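Gamma-D-glutamyl-L-lysine dipeptidyl-peptidase (Bacillus cereus ATCC 10987, PDB 3H41) probably cleaves gamma-D-glutamyl-L-lysine bonds in the peptides of bacterial cell walls, acting as a cysteine peptidase that releases L-Ala-gamma-D-Glu. Local coordinates at residues 17-22 with 27-32; 53-58 with 204-209; 157-160 with 166-169. All blocks are in the same frame, centred on the assembly; numbering follows the deposited sequence.

Contact 1: residues 17-22 with 27-32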
loop_
_atom_site.group_PDB
_atom_site.type_symbol
_atom_site.label_atom_id
_atom_site.label_comp_id
_atom_site.label_asym_id
_atom_site.label_seq_id
_atom_site.Cartn_x
_atom_site.Cartn_y
_atom_site.Cartn_z
ATOM N N THR A 17 10.147 -2.852 0.384
ATOM C CA THR A 17 9.998 -2.481 1.776
ATOM C C THR A 17 11.103 -1.488 2.101
ATOM O O THR A 17 12.275 -1.750 1.808
ATOM C CB THR A 17 10.126 -3.749 2.610
ATOM O OG1 THR A 17 9.072 -4.642 2.218
ATOM C CG2 THR A 17 9.996 -3.442 4.111
ATOM N N LEU A 18 10.697 -0.341 2.645
ATOM C CA LEU A 18 11.607 0.709 3.013
ATOM C C LEU A 18 11.895 0.681 4.526
ATOM O O LEU A 18 10.983 0.584 5.357
ATOM C CB LEU A 18 11.030 2.065 2.612
ATOM C CG LEU A 18 11.242 2.421 1.118
ATOM C CD1 LEU A 18 10.418 1.527 0.215
ATOM C CD2 LEU A 18 10.877 3.905 0.938
ATOM N N TRP A 19 13.169 0.801 4.848
ATOM C CA TRP A 19 13.697 0.632 6.226
ATOM C C TRP A 19 14.059 1.999 6.808
ATOM O O TRP A 19 14.387 2.910 6.055
ATOM C CB TRP A 19 14.923 -0.311 6.222
ATOM C CG TRP A 19 14.518 -1.706 5.845
ATOM C CD1 TRP A 19 14.145 -2.114 4.604
ATOM C CD2 TRP A 19 14.330 -2.851 6.708
ATOM N NE1 TRP A 19 13.767 -3.418 4.618
ATOM C CE2 TRP A 19 13.876 -3.911 5.892
ATOM C CE3 TRP A 19 14.551 -3.101 8.072
ATOM C CZ2 TRP A 19 13.599 -5.201 6.397
ATOM C CZ3 TRP A 19 14.264 -4.356 8.572
ATOM C CH2 TRP A 19 13.813 -5.405 7.734
ATOM N N THR A 20 14.014 2.127 8.137
ATOM C CA THR A 20 14.383 3.359 8.798
ATOM C C THR A 20 15.894 3.556 8.770
ATOM O O THR A 20 16.358 4.640 8.996
ATOM C CB THR A 20 13.930 3.364 10.270
ATOM O OG1 THR A 20 14.478 2.209 10.932
ATOM C CG2 THR A 20 12.398 3.360 10.340
ATOM N N ALA A 21 16.668 2.515 8.496
ATOM C CA ALA A 21 18.114 2.647 8.356
ATOM C C ALA A 21 18.527 1.613 7.362
ATOM O O ALA A 21 17.846 0.603 7.243
ATOM C CB ALA A 21 18.834 2.399 9.711
ATOM N N PRO A 22 19.634 1.840 6.646
ATOM C CA PRO A 22 20.097 0.795 5.738
ATOM C C PRO A 22 20.779 -0.356 6.512
ATOM O O PRO A 22 21.009 -0.222 7.725
ATOM C CB PRO A 22 21.104 1.545 4.855
ATOM C CG PRO A 22 21.650 2.611 5.777
ATOM C CD PRO A 22 20.552 3.004 6.684
ATOM N N PRO A 27 18.430 -12.271 8.782
ATOM C CA PRO A 27 18.408 -13.301 7.745
ATOM C C PRO A 27 16.987 -13.664 7.274
ATOM O O PRO A 27 16.783 -13.884 6.096
ATOM C CB PRO A 27 19.095 -14.483 8.406
ATOM C CG PRO A 27 20.030 -13.861 9.407
ATOM C CD PRO A 27 19.371 -12.595 9.882
ATOM N N ILE A 28 16.018 -13.701 8.190
ATOM C CA ILE A 28 14.616 -13.970 7.830
ATOM C C ILE A 28 14.024 -12.876 6.927
ATOM O O ILE A 28 13.039 -13.116 6.272
ATOM C CB ILE A 28 13.726 -14.130 9.100
ATOM C CG1 ILE A 28 12.475 -14.958 8.776
ATOM C CG2 ILE A 28 13.448 -12.768 9.768
ATOM C CD1 ILE A 28 11.883 -15.650 10.018
ATOM N N ASP A 29 14.628 -11.690 6.876
ATOM C CA ASP A 29 14.086 -10.617 6.043
ATOM C C ASP A 29 14.598 -10.600 4.593
ATOM O O ASP A 29 14.135 -9.793 3.768
ATOM C CB ASP A 29 14.354 -9.261 6.659
ATOM C CG ASP A 29 13.833 -9.156 8.039
ATOM O OD1 ASP A 29 12.623 -9.430 8.206
ATOM O OD2 ASP A 29 14.651 -8.857 8.945
ATOM N N VAL A 30 15.511 -11.503 4.286
ATOM C CA VAL A 30 16.171 -11.548 2.983
ATOM C C VAL A 30 15.188 -11.618 1.836
ATOM O O VAL A 30 15.350 -10.872 0.870
ATOM C CB VAL A 30 17.257 -12.663 2.918
ATOM C CG1 VAL A 30 17.703 -12.941 1.466
ATOM C CG2 VAL A 30 18.470 -12.259 3.783
ATOM N N PRO A 31 14.115 -12.438 1.952
ATOM C CA PRO A 31 13.171 -12.499 0.821
ATOM C C PRO A 31 12.364 -11.204 0.543
ATOM O O PRO A 31 11.781 -11.053 -0.536
ATOM C CB PRO A 31 12.236 -13.653 1.183
ATOM C CG PRO A 31 12.873 -14.392 2.312
ATOM C CD PRO A 31 13.888 -13.517 2.943
ATOM N N SER A 32 12.386 -10.266 1.470
ATOM C CA SER A 32 11.857 -8.929 1.199
ATOM C C SER A 32 12.825 -8.022 0.432
ATOM O O SER A 32 12.388 -6.975 -0.110
ATOM C CB SER A 32 11.418 -8.237 2.519
ATOM O OG SER A 32 12.530 -7.746 3.228
HETATM O O HOH W 1 9.815 -5.968 0.007
HETATM O O HOH W 2 13.774 -5.413 2.485
#
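Ser32 OG lies at the edge of the Trp19 ring, near its plane, and is held by two hydrogen bonds. It donates to Asp29 O at 2.7 Å, and it accepts from water 2, which stands 2.7 Å from Ser32 OG. The contact joins the end of strand 15-19, paired antiparallel with strand 60-65, to a 3-10 turn at 27-29 and the short, weakly bonded helix that follows. Asp29 O also takes Ser32 N, at 2.9 Å, so Ser32 closes the turn with both its backbone and its side chain. The hydroxyl approaches Asp29 O in the carbonyl plane. Water 2 accepts from Trp19 NE1 at 2.9 Å and so links the indole N-H to Ser32. A second water bridge runs beside it. Thr17 OG1 donates to water 1, which donates to Ser32 O; a further partner of Thr17 OG1 is Gln63. The closest direct touch is at the far rim of the Trp19 indole. Trp19 CG is anti to the carbonyl carbon (chi1 -67°), and with the turn about chi2 (72°) the six-membered ring reaches Asp29. The ring and carboxylate planes are 63° apart. The polar end of Asp29 is taken by Arg26 in a salt bridge at OD2 and by Trp42 NE1 at OD1. Across the segments, Trp19 CH2 comes to 3.8 Å from Asp29 OD2.

Contact 2: residues 53-58 with 204-209. With DGL (D-glutamic acid), chain C; ALA (alanine), chain B.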
loop_
_atom_site.group_PDB
_atom_site.type_symbol
_atom_site.label_atom_id
_atom_site.label_comp_id
_atom_site.label_asym_id
_atom_site.label_seq_id
_atom_site.Cartn_x
_atom_site.Cartn_y
_atom_site.Cartn_z
ATOM N N TRP A 53 8.968 -7.308 16.196
ATOM C CA TRP A 53 10.277 -6.623 16.119
ATOM C C TRP A 53 10.348 -5.494 15.097
ATOM O O TRP A 53 10.973 -4.463 15.334
ATOM C CB TRP A 53 11.341 -7.631 15.775
ATOM C CG TRP A 53 12.743 -7.093 15.593
ATOM C CD1 TRP A 53 13.654 -6.882 16.592
ATOM C CD2 TRP A 53 13.439 -6.816 14.353
ATOM N NE1 TRP A 53 14.852 -6.478 16.074
ATOM C CE2 TRP A 53 14.759 -6.419 14.702
ATOM C CE3 TRP A 53 13.084 -6.863 13.000
ATOM C CZ2 TRP A 53 15.738 -6.056 13.728
ATOM C CZ3 TRP A 53 14.054 -6.518 12.018
ATOM C CH2 TRP A 53 15.362 -6.111 12.398
ATOM N N LEU A 54 9.696 -5.701 13.955
ATOM C CA LEU A 54 9.598 -4.638 12.933
ATOM C C LEU A 54 9.065 -3.325 13.480
ATOM O O LEU A 54 9.622 -2.266 13.172
ATOM C CB LEU A 54 8.762 -5.123 11.744
ATOM C CG LEU A 54 9.382 -6.327 11.025
ATOM C CD1 LEU A 54 8.346 -6.951 10.049
ATOM C CD2 LEU A 54 10.659 -5.886 10.310
ATOM N N THR A 55 8.015 -3.394 14.317
ATOM C CA THR A 55 7.439 -2.248 15.007
ATOM C C THR A 55 8.277 -1.820 16.217
ATOM O O THR A 55 8.652 -0.664 16.361
ATOM C CB THR A 55 6.018 -2.597 15.565
ATOM O OG1 THR A 55 5.202 -3.094 14.484
ATOM C CG2 THR A 55 5.395 -1.387 16.220
ATOM N N ASN A 56 8.572 -2.766 17.105
ATOM C CA ASN A 56 9.157 -2.396 18.392
ATOM C C ASN A 56 10.610 -1.951 18.309
ATOM O O ASN A 56 11.054 -1.175 19.135
ATOM C CB ASN A 56 8.972 -3.503 19.410
ATOM C CG ASN A 56 7.528 -3.731 19.742
ATOM O OD1 ASN A 56 6.668 -2.929 19.381
ATOM N ND2 ASN A 56 7.241 -4.829 20.414
ATOM N N ALA A 57 11.355 -2.421 17.313
ATOM C CA ALA A 57 12.706 -1.914 17.059
ATOM C C ALA A 57 12.682 -0.801 15.997
ATOM O O ALA A 57 13.736 -0.353 15.513
ATOM C CB ALA A 57 13.684 -3.071 16.675
ATOM N N ASN A 58 11.489 -0.320 15.665
ATOM C CA ASN A 58 11.293 0.797 14.720
ATOM C C ASN A 58 12.117 0.657 13.432
ATOM O O ASN A 58 13.013 1.474 13.116
ATOM C CB ASN A 58 11.592 2.118 15.430
ATOM C CG ASN A 58 11.181 3.336 14.613
ATOM O OD1 ASN A 58 10.218 3.304 13.837
ATOM N ND2 ASN A 58 11.914 4.432 14.803
ATOM N N TYR A 204 -1.740 -9.090 9.052
ATOM C CA TYR A 204 -1.096 -7.805 9.261
ATOM C C TYR A 204 0.410 -7.870 9.157
ATOM O O TYR A 204 1.009 -8.858 9.532
ATOM C CB TYR A 204 -1.488 -7.329 10.657
ATOM C CG TYR A 204 -0.950 -5.995 11.147
ATOM C CD1 TYR A 204 0.350 -5.873 11.647
ATOM C CD2 TYR A 204 -1.782 -4.878 11.198
ATOM C CE1 TYR A 204 0.821 -4.637 12.117
ATOM C CE2 TYR A 204 -1.333 -3.674 11.705
ATOM C CZ TYR A 204 -0.038 -3.556 12.149
ATOM O OH TYR A 204 0.340 -2.340 12.663
ATOM N N ILE A 205 1.024 -6.818 8.630
ATOM C CA ILE A 205 2.466 -6.629 8.796
ATOM C C ILE A 205 2.704 -5.114 8.988
ATOM O O ILE A 205 2.098 -4.299 8.332
ATOM C CB ILE A 205 3.273 -7.257 7.622
ATOM C CG1 ILE A 205 4.780 -7.445 7.962
ATOM C CG2 ILE A 205 3.100 -6.460 6.348
ATOM C CD1 ILE A 205 5.040 -8.506 9.029
ATOM N N TRP A 206 3.595 -4.761 9.899
ATOM C CA TRP A 206 4.002 -3.365 10.088
ATOM C C TRP A 206 4.526 -2.776 8.782
ATOM O O TRP A 206 5.263 -3.415 8.053
ATOM C CB TRP A 206 5.047 -3.281 11.191
ATOM C CG TRP A 206 5.461 -1.914 11.639
ATOM C CD1 TRP A 206 6.699 -1.360 11.489
ATOM C CD2 TRP A 206 4.686 -0.963 12.374
ATOM N NE1 TRP A 206 6.745 -0.136 12.062
ATOM C CE2 TRP A 206 5.531 0.136 12.642
ATOM C CE3 TRP A 206 3.371 -0.938 12.844
ATOM C CZ2 TRP A 206 5.091 1.267 13.309
ATOM C CZ3 TRP A 206 2.942 0.168 13.549
ATOM C CH2 TRP A 206 3.808 1.252 13.794
ATOM N N ALA A 207 4.112 -1.538 8.521
ATOM C CA ALA A 207 4.447 -0.826 7.314
ATOM C C ALA A 207 3.841 -1.430 6.035
ATOM O O ALA A 207 4.153 -0.999 4.957
ATOM C CB ALA A 207 6.048 -0.653 7.169
ATOM N N GLY A 208 2.945 -2.402 6.156
ATOM C CA GLY A 208 2.462 -3.147 4.983
ATOM C C GLY A 208 1.594 -2.214 4.151
ATOM O O GLY A 208 0.753 -1.540 4.681
ATOM N N THR A 209 1.829 -2.165 2.839
ATOM C CA THR A 209 1.162 -1.228 1.979
ATOM C C THR A 209 0.830 -1.937 0.656
ATOM O O THR A 209 0.917 -1.355 -0.426
ATOM C CB THR A 209 2.047 0.018 1.741
ATOM O OG1 THR A 209 2.764 0.332 2.964
ATOM C CG2 THR A 209 1.164 1.192 1.288
HETATM N N DGL C . 2.321 2.874 10.713
HETATM C CA DGL C . 1.536 3.179 11.912
HETATM C C DGL C . 0.840 4.503 11.791
HETATM O O DGL C . 0.567 5.182 12.790
HETATM C CB DGL C . 0.512 2.061 12.165
HETATM C CG DGL C . -0.256 2.199 13.494
HETATM C CD DGL C . 0.594 2.528 14.720
HETATM O OE1 DGL C . 0.787 1.608 15.535
HETATM O OE2 DGL C . 1.036 3.692 14.923
HETATM O OXT DGL C . 0.474 4.906 10.681
HETATM N N ALA B . 4.873 4.386 8.524
HETATM C CA ALA B . 4.206 3.182 9.191
HETATM C C ALA B . 3.371 3.629 10.386
HETATM O O ALA B . 3.679 4.649 11.017
HETATM C CB ALA B . 5.249 2.174 9.663
HETATM O O HOH W 3 9.140 1.473 12.262
#
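The substrate pocket has a wall made by Trp206, and the last turn of helix 48-56 backs that wall. Thr55 and Trp206 carry the contact. Thr55 CA points a C-H at the five-membered ring of Trp206 in a CH-pi contact, 3.7 Å from the centroid and 9° off the ring normal. Thr55 OG1 lies over the same face, close to the ring fusion, 3.0 Å from Trp206 CD2. Thr55 CG2, anti to the backbone N, reaches over the centre of the ring system. The alanine CB and the D-glutamate N lie over the opposite face, toward its rim, while the D-glutamate carboxylate carbon CD sits at the ring edge. The alanine CB stands 3.6 Å from Trp206 CE2, so the indole is sandwiched between helix and ligand. The helix ends in a Schellman motif with Asn58 as its C-prime residue, while Trp206 sits in a type II beta turn from Ile205 to Gly208. Here an SH3-like part of the chain meets the NlpC/P60 part beside the bound ligands. Trp206 CG is anti to its own N (chi1 -173°), which swings the ring out toward the helix. Water 3 accepts from Trp206 NE1 at 2.9 Å and donates to Asn58 OD1, tying the indole edge to the residue just past the helix. Next to this, Leu54 CD1 meets Ile205 CD1 at 3.8 Å, an apolar contact. On the pocket side, Tyr204 OH is hydrogen-bonded to the cysteinesulfonic acid at position 216, the modified form of the probable nucleophile.

Contact 3: residues 157-160 with 166-169. With PO4 (phosphate ion), chain D.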
loop_
_atom_site.group_PDB
_atom_site.type_symbol
_atom_site.label_atom_id
_atom_site.label_comp_id
_atom_site.label_asym_id
_atom_site.label_seq_id
_atom_site.Cartn_x
_atom_site.Cartn_y
_atom_site.Cartn_z
ATOM N N SER A 157 -7.469 -10.120 -22.075
ATOM C CA SER A 157 -6.298 -9.587 -21.367
ATOM C C SER A 157 -6.006 -8.126 -21.627
ATOM O O SER A 157 -6.510 -7.537 -22.583
ATOM C CB SER A 157 -5.047 -10.395 -21.730
ATOM O OG SER A 157 -4.788 -10.320 -23.116
ATOM N N TYR A 158 -5.191 -7.551 -20.755
ATOM C CA TYR A 158 -4.582 -6.265 -21.005
ATOM C C TYR A 158 -3.099 -6.539 -21.153
ATOM O O TYR A 158 -2.549 -7.363 -20.403
ATOM C CB TYR A 158 -4.726 -5.326 -19.812
ATOM C CG TYR A 158 -6.133 -5.030 -19.367
ATOM C CD1 TYR A 158 -6.973 -4.256 -20.143
ATOM C CD2 TYR A 158 -6.604 -5.492 -18.152
ATOM C CE1 TYR A 158 -8.266 -3.970 -19.726
ATOM C CE2 TYR A 158 -7.911 -5.204 -17.719
ATOM C CZ TYR A 158 -8.728 -4.445 -18.510
ATOM O OH TYR A 158 -10.011 -4.142 -18.111
ATOM N N ARG A 159 -2.459 -5.853 -22.095
ATOM C CA ARG A 159 -1.011 -5.816 -22.156
ATOM C C ARG A 159 -0.494 -4.528 -21.542
ATOM O O ARG A 159 -1.042 -3.422 -21.778
ATOM C CB ARG A 159 -0.582 -5.965 -23.622
ATOM C CG ARG A 159 0.892 -6.186 -23.825
ATOM C CD ARG A 159 1.125 -6.729 -25.259
ATOM N NE ARG A 159 2.343 -7.503 -25.337
ATOM C CZ ARG A 159 3.271 -7.367 -26.282
ATOM N NH1 ARG A 159 3.119 -6.472 -27.256
ATOM N NH2 ARG A 159 4.354 -8.145 -26.259
ATOM N N VAL A 160 0.560 -4.650 -20.730
ATOM C CA VAL A 160 1.115 -3.510 -20.053
ATOM C C VAL A 160 2.638 -3.469 -20.153
ATOM O O VAL A 160 3.293 -4.477 -20.439
ATOM C CB VAL A 160 0.715 -3.535 -18.530
ATOM C CG1 VAL A 160 -0.794 -3.475 -18.382
ATOM C CG2 VAL A 160 1.305 -4.810 -17.864
ATOM N N GLN A 166 10.207 -4.340 -20.086
ATOM C CA GLN A 166 9.574 -5.545 -20.632
ATOM C C GLN A 166 8.069 -5.353 -20.739
ATOM O O GLN A 166 7.478 -4.447 -20.134
ATOM C CB GLN A 166 9.890 -6.784 -19.775
ATOM C CG GLN A 166 11.342 -7.212 -19.813
ATOM C CD GLN A 166 11.588 -8.473 -19.013
ATOM O OE1 GLN A 166 11.397 -8.485 -17.771
ATOM N NE2 GLN A 166 12.000 -9.555 -19.707
ATOM N N LYS A 167 7.458 -6.200 -21.552
ATOM C CA LYS A 167 6.019 -6.227 -21.761
ATOM C C LYS A 167 5.446 -7.488 -21.106
ATOM O O LYS A 167 6.130 -8.533 -21.032
ATOM C CB LYS A 167 5.723 -6.215 -23.255
ATOM C CG LYS A 167 6.256 -4.960 -23.978
ATOM C CD LYS A 167 5.824 -4.955 -25.443
ATOM C CE LYS A 167 6.234 -3.664 -26.182
ATOM N NZ LYS A 167 7.676 -3.386 -26.051
ATOM N N ALA A 168 4.218 -7.350 -20.622
ATOM C CA ALA A 168 3.534 -8.362 -19.839
ATOM C C ALA A 168 2.056 -8.266 -20.066
ATOM O O ALA A 168 1.523 -7.249 -20.553
ATOM C CB ALA A 168 3.823 -8.155 -18.337
ATOM N N TRP A 169 1.347 -9.281 -19.600
ATOM C CA TRP A 169 -0.098 -9.272 -19.700
ATOM C C TRP A 169 -0.774 -9.884 -18.483
ATOM O O TRP A 169 -0.152 -10.668 -17.762
ATOM C CB TRP A 169 -0.514 -9.979 -20.966
ATOM C CG TRP A 169 -0.356 -11.479 -20.993
ATOM C CD1 TRP A 169 0.716 -12.197 -21.440
ATOM C CD2 TRP A 169 -1.366 -12.424 -20.644
ATOM N NE1 TRP A 169 0.446 -13.546 -21.347
ATOM C CE2 TRP A 169 -0.831 -13.706 -20.851
ATOM C CE3 TRP A 169 -2.667 -12.300 -20.109
ATOM C CZ2 TRP A 169 -1.560 -14.892 -20.584
ATOM C CZ3 TRP A 169 -3.396 -13.477 -19.823
ATOM C CH2 TRP A 169 -2.836 -14.761 -20.079
HETATM P P PO4 D . 13.733 -12.471 -19.088
HETATM O O1 PO4 D . 14.266 -11.777 -20.317
HETATM O O2 PO4 D . 14.045 -13.975 -19.206
HETATM O O3 PO4 D . 14.473 -11.894 -17.899
HETATM O O4 PO4 D . 12.258 -12.257 -18.957
#
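Ser157 opens the contact by setting its CB against the indole of Trp169, 3.5 Å from CE3. Its hydroxyl is engaged by Asp154. Tyr158 meets Trp169 through the backbone: Tyr158 O receives a CA-H...O contact from Trp169 CA at 3.2 Å. The Tyr158 ring leads away from the second strand. The two strands form the beta hairpin 157-161/167-171, part of the antiparallel sheet of the second SH3-like region. Arg159 faces Trp169 as a non-hydrogen-bonded pair. Its CG is anti to the backbone N (chi1 -170°) and the chain runs extended to NE, which carries the guanidinium across to Lys167. There Lys167 CD rests over one face of that group, 3.6 Å from Arg159 NH1. Arg159 NH2 is hydrogen-bonded to Asn132 O. Val160 then pairs with Ala168 as the hydrogen-bonded pair. Val160 N gives a nearly straight bond of 2.8 Å to Ala168 O. Ala168 N returns one of 3.0 Å to Val160 O. Their side chains, Val160 CG2 and Ala168 CB, lie 4.2 Å apart on the face opposite Arg159 and Trp169. Val160 also touches Val120, Leu129 and Leu148 there. Just before the second strand, Gln166 NE2 donates to a phosphate ion, probably from the crystallisation liquor. With 5.6 Å between Arg159 NH1 and Lys167 NZ, the methylenes of the lysine do the touching, which probably eases the meeting of two like charges.

Overall arrangement
Contacts 1 and 2 are neighbours, and contact 3 stands apart, its nearest atoms about 17 Å from contact 1 and about 18 Å from contact 2. Contact 1 is buried and is linked by two water bridges from the strand to Ser32, with the Trp19 ring on Asp29. Contact 2 is partly buried, lies beside the ligands and relies on an aromatic face. Helix 48-56 serves both: Trp53 and Leu54 pack on Trp19, while Thr55 backs Trp206, a wall of the pocket. Contact 3, on the opposite side of the chain's centre from contact 2, is the one built on direct backbone hydrogen bonds, with Val160 and Ala168 buried on one face and Arg159 and Trp169 partly exposed on the other.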